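PDB 5YX6: probable fatty acyl-CoA transferase Rv3272, which binds fatty acyl-CoAs of varying chain length, palmitoyl-CoA most tightly, and probably acts as a family III CoA transferase in fatty acid metabolism. Local coordinates for residues F13-F18 and A36-V41. Numbering follows the deposited sequence.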
loop_
_atom_site.group_PDB
_atom_site.type_symbol
_atom_site.label_atom_id
_atom_site.label_comp_id
_atom_site.label_asym_id
_atom_site.label_seq_id
_atom_site.Cartn_x
_atom_site.Cartn_y
_atom_site.Cartn_z
ATOM N N PHE A 13 25.356 -4.048 3.750
ATOM C CA PHE A 13 24.424 -4.468 4.803
ATOM C C PHE A 13 23.958 -5.906 4.595
ATOM O O PHE A 13 23.629 -6.311 3.478
ATOM C CB PHE A 13 23.200 -3.551 4.862
ATOM C CG PHE A 13 23.485 -2.180 5.393
ATOM C CD1 PHE A 13 24.516 -1.965 6.289
ATOM C CD2 PHE A 13 22.717 -1.104 4.999
ATOM C CE1 PHE A 13 24.772 -0.691 6.775
ATOM C CE2 PHE A 13 22.961 0.157 5.488
ATOM C CZ PHE A 13 23.991 0.367 6.375
ATOM N N ARG A 14 23.891 -6.661 5.683
ATOM C CA ARG A 14 23.450 -8.045 5.611
ATOM C C ARG A 14 22.120 -8.228 6.335
ATOM O O ARG A 14 21.951 -7.790 7.471
ATOM C CB ARG A 14 24.513 -8.979 6.200
ATOM C CG ARG A 14 24.042 -10.421 6.321
ATOM C CD ARG A 14 25.167 -11.320 6.718
ATOM N NE ARG A 14 26.162 -11.393 5.659
ATOM C CZ ARG A 14 27.300 -12.078 5.749
ATOM N NH1 ARG A 14 27.575 -12.766 6.850
ATOM N NH2 ARG A 14 28.154 -12.088 4.731
ATOM N N VAL A 15 21.176 -8.876 5.664
ATOM C CA VAL A 15 19.849 -9.088 6.220
ATOM C C VAL A 15 19.565 -10.576 6.350
ATOM O O VAL A 15 19.771 -11.334 5.410
ATOM C CB VAL A 15 18.764 -8.428 5.342
ATOM C CG1 VAL A 15 17.380 -8.645 5.937
ATOM C CG2 VAL A 15 19.060 -6.934 5.146
ATOM N N LEU A 16 19.099 -10.984 7.523
ATOM C CA LEU A 16 18.655 -12.355 7.762
ATOM C C LEU A 16 17.140 -12.439 7.651
ATOM O O LEU A 16 16.434 -11.934 8.523
ATOM C CB LEU A 16 19.097 -12.828 9.143
ATOM C CG LEU A 16 20.342 -13.698 9.164
ATOM C CD1 LEU A 16 21.486 -12.937 8.525
ATOM C CD2 LEU A 16 20.670 -14.127 10.597
ATOM N N ASP A 17 16.644 -13.079 6.596
ATOM C CA ASP A 17 15.209 -13.034 6.278
ATOM C C ASP A 17 14.508 -14.347 6.640
ATOM O O ASP A 17 14.597 -15.316 5.890
ATOM C CB ASP A 17 15.017 -12.724 4.781
ATOM C CG ASP A 17 13.546 -12.524 4.382
ATOM O OD1 ASP A 17 12.667 -12.662 5.260
ATOM O OD2 ASP A 17 13.265 -12.235 3.182
ATOM N N PHE A 18 13.795 -14.362 7.766
ATOM C CA PHE A 18 13.056 -15.557 8.209
ATOM C C PHE A 18 11.620 -15.636 7.657
ATOM O O PHE A 18 10.895 -16.585 7.964
ATOM C CB PHE A 18 12.987 -15.624 9.752
ATOM C CG PHE A 18 14.311 -15.921 10.442
ATOM C CD1 PHE A 18 15.230 -14.908 10.694
ATOM C CD2 PHE A 18 14.605 -17.204 10.887
ATOM C CE1 PHE A 18 16.433 -15.175 11.346
ATOM C CE2 PHE A 18 15.800 -17.478 11.536
ATOM C CZ PHE A 18 16.718 -16.461 11.768
ATOM N N ALA A 36 21.227 -4.624 -0.613
ATOM C CA ALA A 36 21.547 -5.406 0.581
ATOM C C ALA A 36 21.792 -6.871 0.236
ATOM O O ALA A 36 21.251 -7.390 -0.739
ATOM C CB ALA A 36 20.427 -5.296 1.603
ATOM N N GLU A 37 22.636 -7.529 1.020
ATOM C CA GLU A 37 22.759 -8.975 0.952
ATOM C C GLU A 37 21.694 -9.576 1.851
ATOM O O GLU A 37 21.783 -9.477 3.069
ATOM C CB GLU A 37 24.151 -9.436 1.384
ATOM C CG GLU A 37 24.296 -10.952 1.511
ATOM C CD GLU A 37 25.698 -11.392 1.946
ATOM O OE1 GLU A 37 26.184 -10.906 2.991
ATOM O OE2 GLU A 37 26.309 -12.231 1.249
ATOM N N VAL A 38 20.690 -10.206 1.252
ATOM C CA VAL A 38 19.570 -10.741 2.012
ATOM C C VAL A 38 19.577 -12.262 2.011
ATOM O O VAL A 38 19.503 -12.898 0.970
ATOM C CB VAL A 38 18.226 -10.236 1.455
ATOM C CG1 VAL A 38 17.064 -10.915 2.165
ATOM C CG2 VAL A 38 18.141 -8.715 1.575
ATOM N N ILE A 39 19.675 -12.840 3.197
ATOM C CA ILE A 39 19.804 -14.283 3.336
ATOM C C ILE A 39 18.503 -14.875 3.846
ATOM O O ILE A 39 18.107 -14.610 4.984
ATOM C CB ILE A 39 20.943 -14.662 4.307
ATOM C CG1 ILE A 39 22.263 -14.048 3.855
ATOM C CG2 ILE A 39 21.055 -16.177 4.442
ATOM C CD1 ILE A 39 23.389 -14.301 4.827
ATOM N N LYS A 40 17.830 -15.642 2.988
ATOM C CA LYS A 40 16.626 -16.368 3.375
ATOM C C LYS A 40 16.989 -17.504 4.319
ATOM O O LYS A 40 17.983 -18.186 4.111
ATOM C CB LYS A 40 15.897 -16.942 2.157
ATOM C CG LYS A 40 15.087 -15.970 1.352
ATOM C CD LYS A 40 14.274 -16.713 0.300
ATOM C CE LYS A 40 13.001 -17.334 0.880
ATOM N NZ LYS A 40 12.031 -16.309 1.377
ATOM N N VAL A 41 16.184 -17.689 5.356
ATOM C CA VAL A 41 16.296 -18.845 6.224
ATOM C C VAL A 41 15.067 -19.731 6.008
ATOM O O VAL A 41 13.957 -19.348 6.364
ATOM C CB VAL A 41 16.410 -18.430 7.703
ATOM C CG1 VAL A 41 16.429 -19.659 8.616
ATOM C CG2 VAL A 41 17.659 -17.549 7.921
HETATM O O HOH W 1 12.196 -19.104 8.762
#
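Arg14 and Glu37 stand side by side on neighbouring parallel strands and show how an in-register pair can carry a salt bridge on one face of a sheet. The arginine chain bends at its third torsion (chi3 -67°), which turns the guanidinium side-on to Glu37, and NE and NH2 both converge on OE1, at 2.7 Å for NE. OE1 lies in the guanidinium plane, but the carboxylate is turned 55° against that plane, and both nitrogens reach it from the same side. The other carboxylate oxygen, OE2, is bridged to Lys74, while NH1 of Arg14 bonds Thr95. Beside this pair, CD1 of Ile39 rests against Arg14 CD at 4.0 Å.

The reverse face is apolar before it turns polar. Val15 and Val38 point the same way, with Val38 CG2 packed 3.8 Å from Val15 CB, and Val38 CG1 leans on Asp17 CB. The buried carboxylate of Asp17 is held by Thr19 and Lys73; Lys40, on the same face, turns to Asn70 and Glu47.

Just past the end of strand 14-17, Phe18 lies alongside Val41, which sets CG2 squarely over the ring centre, 4.1 Å from the centroid, a CH-pi contact. Just beyond, a water donates to both Phe18 O and Val41 O. The backbone ladder between these ends is the regular parallel pattern: Val15 O accepts from Ile39 N and Val15 N donates to Glu37 O, both at 2.7 Å.

The two strands are joined by a beta-alpha-beta crossover through helix 23-33, in the Rossmann-fold domain. Strand 98-101 flanks 14-17 on its other edge, strand 74-77 lies beyond 37-42, and helix 83-94 packs on Leu16, Phe18 and Val41.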